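Local coordinates for protein carbohydrate esterase family 2 (CE2) (Chaetomium olivicolor, PDB 4XVH) that probably removes acetyl groups from plant cell-wall polysaccharides such as xylan, as a family 2 carbohydrate esterase with a carbohydrate-binding beta-sandwich domain, at residues Ser37-Asn42 against Ser89-Asn94; His290-Pro295 against Ala313-Val318. All coordinates share one frame; numbering follows the deposited sequence.

Each contact belongs to a different domain of this two-domain esterase. Interaction 1 joins neighbouring strands of the N-terminal jelly-roll beta sandwich; interaction 2 fastens the last strand region of the SGNH-hydrolase domain to its C-terminal helix. Their centres lie 33 Å apart, on opposite sides of the chain's centre, and their nearest atoms about 21 Å. The bound polyether passes within about 6 Å of the Ser39 side chain but stays about 12 Å from that of Trp294. Its pocket includes Ser118 and His306, probably the catalytic pair as in other SGNH hydrolases; in the chain, His306 falls between the two segments of interaction 2.

Interaction 1: Ser37-Asn42 against Ser89-Asn94; sequences SVSGTN and SIFLGN
Ser39 and Ser89 face each other on adjacent antiparallel strands of the jelly-roll beta sandwich, where strand 31-40 runs beside strand 88-97. Their side chains share one side of the sheet, and a water sits by both hydroxyls, 2.8 Å from Ser39 OG and unusually close to Ser89 OG, which is also bonded to Glu14. On that same side, Ser37 OG approaches the Phe91 ring obliquely, 3.3 Å from CD1, because chi1 of 79° places it between the backbone N and the carbonyl carbon. Ser39 OG lies at the ring's edge.

The other side of the sheet carries Val38 and Ile90, a non-hydrogen-bonded pair whose branches meet loosely, CG2 of Val38 being 4.2 Å from Ile90 CG1. Asn42, past the end of strand 31-40, runs alongside Ile90, the two pointing opposite ways, with Asn42 CB 3.8 Å from Ile90 CD1. Two hydrogen-bonded pairs, Ser37 with Phe91 and Ser39 with Ser89, bind the backbones with four bonds. The Asn42 amide closes the turn after the strand by donating from ND2 to Ser39 O, while its OD1 is engaged by Arg81. Ser39 O is gripped twice, from opposite faces of its carbonyl plane: Ser89 N reaches it at 3.1 Å in a bent bond (135° at the hydrogen), and Asn42 ND2 comes from the other side, also at 3.1 Å.

Interaction 2: His290-Pro295 against Ala313-Val318; sequences HFVDWP and AAEGEV
Glu315 of helix 309-327 lies against one face of the indole of Trp294, in the segment that leaves strand 289-292 at the edge of the parallel sheet of the SGNH-hydrolase domain. The aromatic contact comes first. Glu315 CG sits over that face, 3.5 Å from the centroid of the five-membered ring and 18° off its normal, a CH-pi contact, while CB approaches the same indole at CE2, 3.4 Å away. A bend at chi2 (69°) lets the carboxylate lie flat against the ring, the two planes only 4° apart, with CD 3.4 Å from Trp294 CG. Tyr144 and Leu254 also touch the indole. With an alanine in place of Trp294 the indole face is gone, and the Glu315 carboxylate would probably lose its stacking partner and be freer to turn.

Apolar packing supplies the second layer. Val292 CG1 touches Val318 CG1, methyl to methyl, at 4.0 Å, and Val292 also reaches Leu254 and Ala322, so its side chain touches both the neighbouring strand and the helix.

The polar element is a pair of oxygens. Glu315 OE2 lies 2.7 Å from the backbone O of Asp293, whose own side chain is held by Asn255. An oxygen-oxygen separation this short, at a buried carboxyl group, is consistent with a protonated Glu315, so that this junction of sheet and helix would probably carry a neutral acid rather than a buried charge.

Interaction 1: Ser37-Asn42 against Ser89-Asn94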
# COMPACT_ATOMS: atom_id res chain seq x y z
N SER A 37 5.25 13.83 17.01
CA SER A 37 5.63 12.68 17.81
C SER A 37 5.88 11.50 16.91
O SER A 37 5.38 11.44 15.78
CB SER A 37 4.55 12.33 18.83
OG SER A 37 3.46 11.63 18.25
N VAL A 38 6.64 10.53 17.40
CA VAL A 38 6.83 9.34 16.61
C VAL A 38 6.67 8.14 17.55
O VAL A 38 7.03 8.22 18.72
CB VAL A 38 8.19 9.36 15.86
CG1 VAL A 38 9.32 9.69 16.79
CG2 VAL A 38 8.44 8.06 15.20
N SER A 39 6.03 7.08 17.06
CA SER A 39 5.94 5.87 17.86
C SER A 39 6.46 4.67 17.07
O SER A 39 6.34 4.64 15.84
CB SER A 39 4.51 5.62 18.34
OG SER A 39 3.59 5.66 17.28
N GLY A 40 7.04 3.72 17.81
CA GLY A 40 7.58 2.50 17.24
C GLY A 40 8.66 2.79 16.23
O GLY A 40 9.45 3.72 16.40
N THR A 41 8.72 1.99 15.17
CA THR A 41 9.78 2.21 14.19
C THR A 41 9.13 2.54 12.85
O THR A 41 7.98 2.16 12.60
CB THR A 41 10.75 0.98 14.05
OG1 THR A 41 9.98 -0.21 13.85
CG2 THR A 41 11.66 0.81 15.29
N ASN A 42 9.85 3.29 12.03
CA ASN A 42 9.30 3.85 10.80
C ASN A 42 10.41 4.03 9.81
O ASN A 42 11.57 4.13 10.22
CB ASN A 42 8.65 5.22 11.06
CG ASN A 42 7.57 5.17 12.09
OD1 ASN A 42 6.41 4.87 11.78
ND2 ASN A 42 7.93 5.42 13.35
N SER A 89 4.08 4.68 13.78
CA SER A 89 3.61 5.74 12.90
C SER A 89 4.33 7.07 13.20
O SER A 89 5.04 7.17 14.19
CB SER A 89 2.10 5.91 13.03
OG SER A 89 1.75 6.28 14.34
N ILE A 90 4.16 8.06 12.33
CA ILE A 90 4.73 9.38 12.54
C ILE A 90 3.61 10.42 12.63
O ILE A 90 2.73 10.45 11.77
CB ILE A 90 5.71 9.79 11.41
CG1 ILE A 90 6.88 8.79 11.35
CG2 ILE A 90 6.22 11.21 11.66
CD1 ILE A 90 7.62 8.74 9.99
N PHE A 91 3.60 11.23 13.68
CA PHE A 91 2.62 12.31 13.75
C PHE A 91 3.29 13.62 13.32
O PHE A 91 4.24 14.07 13.98
CB PHE A 91 2.03 12.44 15.15
CG PHE A 91 1.12 11.28 15.54
CD1 PHE A 91 1.65 10.05 15.92
CD2 PHE A 91 -0.26 11.45 15.55
CE1 PHE A 91 0.80 8.99 16.28
CE2 PHE A 91 -1.12 10.40 15.92
CZ PHE A 91 -0.58 9.18 16.29
N LEU A 92 2.82 14.22 12.23
CA LEU A 92 3.46 15.40 11.67
C LEU A 92 3.11 16.65 12.46
O LEU A 92 2.01 16.77 13.00
CB LEU A 92 3.06 15.59 10.20
CG LEU A 92 3.66 14.56 9.22
CD1 LEU A 92 3.40 14.98 7.80
CD2 LEU A 92 5.16 14.44 9.43
N GLY A 93 4.07 17.58 12.50
CA GLY A 93 3.86 18.91 13.05
C GLY A 93 3.72 19.94 11.94
O GLY A 93 3.05 19.69 10.93
N ASN A 94 4.35 21.10 12.11
CA ASN A 94 4.31 22.12 11.07
C ASN A 94 5.52 22.09 10.13
O ASN A 94 6.61 21.69 10.52
CB ASN A 94 4.17 23.48 11.70
CG ASN A 94 2.83 23.66 12.38
OD1 ASN A 94 1.79 23.24 11.86
ND2 ASN A 94 2.83 24.33 13.54
O HOH W 1 1.85 4.14 15.72

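Interaction 2: His290-Pro295 against Ala313-Val318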
# COMPACT_ATOMS: atom_id res chain seq x y z
N HIS A 290 -11.93 -6.88 -12.89
CA HIS A 290 -10.90 -7.42 -13.77
C HIS A 290 -9.96 -8.30 -12.99
O HIS A 290 -9.46 -7.88 -11.93
CB HIS A 290 -10.10 -6.28 -14.41
CG HIS A 290 -10.96 -5.24 -15.06
ND1 HIS A 290 -11.35 -5.32 -16.38
CD2 HIS A 290 -11.52 -4.11 -14.57
CE1 HIS A 290 -12.12 -4.29 -16.68
NE2 HIS A 290 -12.22 -3.52 -15.60
N PHE A 291 -9.67 -9.49 -13.52
CA PHE A 291 -8.65 -10.35 -12.91
C PHE A 291 -7.27 -10.01 -13.43
O PHE A 291 -7.07 -9.83 -14.64
CB PHE A 291 -8.94 -11.84 -13.17
CG PHE A 291 -7.73 -12.74 -12.99
CD1 PHE A 291 -7.23 -13.02 -11.73
CD2 PHE A 291 -7.09 -13.32 -14.11
CE1 PHE A 291 -6.09 -13.86 -11.58
CE2 PHE A 291 -5.99 -14.16 -13.96
CZ PHE A 291 -5.50 -14.43 -12.70
N VAL A 292 -6.30 -9.90 -12.53
CA VAL A 292 -4.95 -9.59 -12.96
C VAL A 292 -4.05 -10.68 -12.38
O VAL A 292 -3.98 -10.87 -11.16
CB VAL A 292 -4.50 -8.16 -12.49
CG1 VAL A 292 -3.02 -7.92 -12.84
CG2 VAL A 292 -5.41 -7.07 -13.10
N ASP A 293 -3.37 -11.43 -13.24
CA ASP A 293 -2.52 -12.53 -12.79
C ASP A 293 -1.19 -12.04 -12.25
O ASP A 293 -0.63 -11.08 -12.76
CB ASP A 293 -2.28 -13.51 -13.93
CG ASP A 293 -1.55 -14.74 -13.49
OD1 ASP A 293 -1.94 -15.37 -12.47
OD2 ASP A 293 -0.56 -15.08 -14.17
N TRP A 294 -0.71 -12.69 -11.19
CA TRP A 294 0.64 -12.49 -10.70
C TRP A 294 1.27 -13.88 -10.55
O TRP A 294 0.99 -14.61 -9.60
CB TRP A 294 0.65 -11.71 -9.37
CG TRP A 294 2.00 -11.15 -8.99
CD1 TRP A 294 3.21 -11.49 -9.52
CD2 TRP A 294 2.26 -10.12 -8.01
NE1 TRP A 294 4.22 -10.73 -8.93
CE2 TRP A 294 3.66 -9.89 -8.00
CE3 TRP A 294 1.44 -9.38 -7.14
CZ2 TRP A 294 4.27 -8.93 -7.15
CZ3 TRP A 294 2.04 -8.43 -6.30
CH2 TRP A 294 3.45 -8.22 -6.32
N PRO A 295 2.07 -14.27 -11.54
CA PRO A 295 2.66 -15.61 -11.53
C PRO A 295 3.47 -15.83 -10.25
O PRO A 295 4.12 -14.90 -9.75
CB PRO A 295 3.56 -15.62 -12.77
CG PRO A 295 3.03 -14.55 -13.65
CD PRO A 295 2.42 -13.50 -12.75
N ALA A 313 8.58 -4.92 -9.53
CA ALA A 313 8.63 -4.01 -10.65
C ALA A 313 7.95 -4.69 -11.86
O ALA A 313 7.23 -4.04 -12.64
CB ALA A 313 10.07 -3.60 -10.97
N ALA A 314 8.19 -5.99 -12.02
CA ALA A 314 7.60 -6.74 -13.14
C ALA A 314 6.06 -6.73 -13.08
O ALA A 314 5.38 -6.51 -14.10
CB ALA A 314 8.14 -8.17 -13.15
N GLU A 315 5.49 -6.92 -11.90
CA GLU A 315 4.01 -6.92 -11.82
C GLU A 315 3.47 -5.49 -11.88
O GLU A 315 2.32 -5.25 -12.30
CB GLU A 315 3.54 -7.60 -10.53
CG GLU A 315 2.02 -7.79 -10.39
CD GLU A 315 1.42 -8.78 -11.37
OE1 GLU A 315 2.18 -9.45 -12.12
OE2 GLU A 315 0.16 -8.88 -11.37
N GLY A 316 4.29 -4.53 -11.48
CA GLY A 316 3.89 -3.13 -11.59
C GLY A 316 3.59 -2.81 -13.05
O GLY A 316 2.61 -2.12 -13.38
N GLU A 317 4.43 -3.32 -13.93
CA GLU A 317 4.21 -3.12 -15.38
C GLU A 317 2.97 -3.83 -15.86
O GLU A 317 2.18 -3.28 -16.64
CB GLU A 317 5.41 -3.63 -16.18
CG GLU A 317 6.35 -2.54 -16.59
CD GLU A 317 5.66 -1.47 -17.47
OE1 GLU A 317 5.16 -1.78 -18.59
OE2 GLU A 317 5.64 -0.30 -17.02
N VAL A 318 2.80 -5.07 -15.43
CA VAL A 318 1.60 -5.82 -15.80
C VAL A 318 0.35 -5.05 -15.34
O VAL A 318 -0.62 -4.88 -16.09
CB VAL A 318 1.60 -7.22 -15.17
CG1 VAL A 318 0.22 -7.85 -15.24
CG2 VAL A 318 2.66 -8.11 -15.86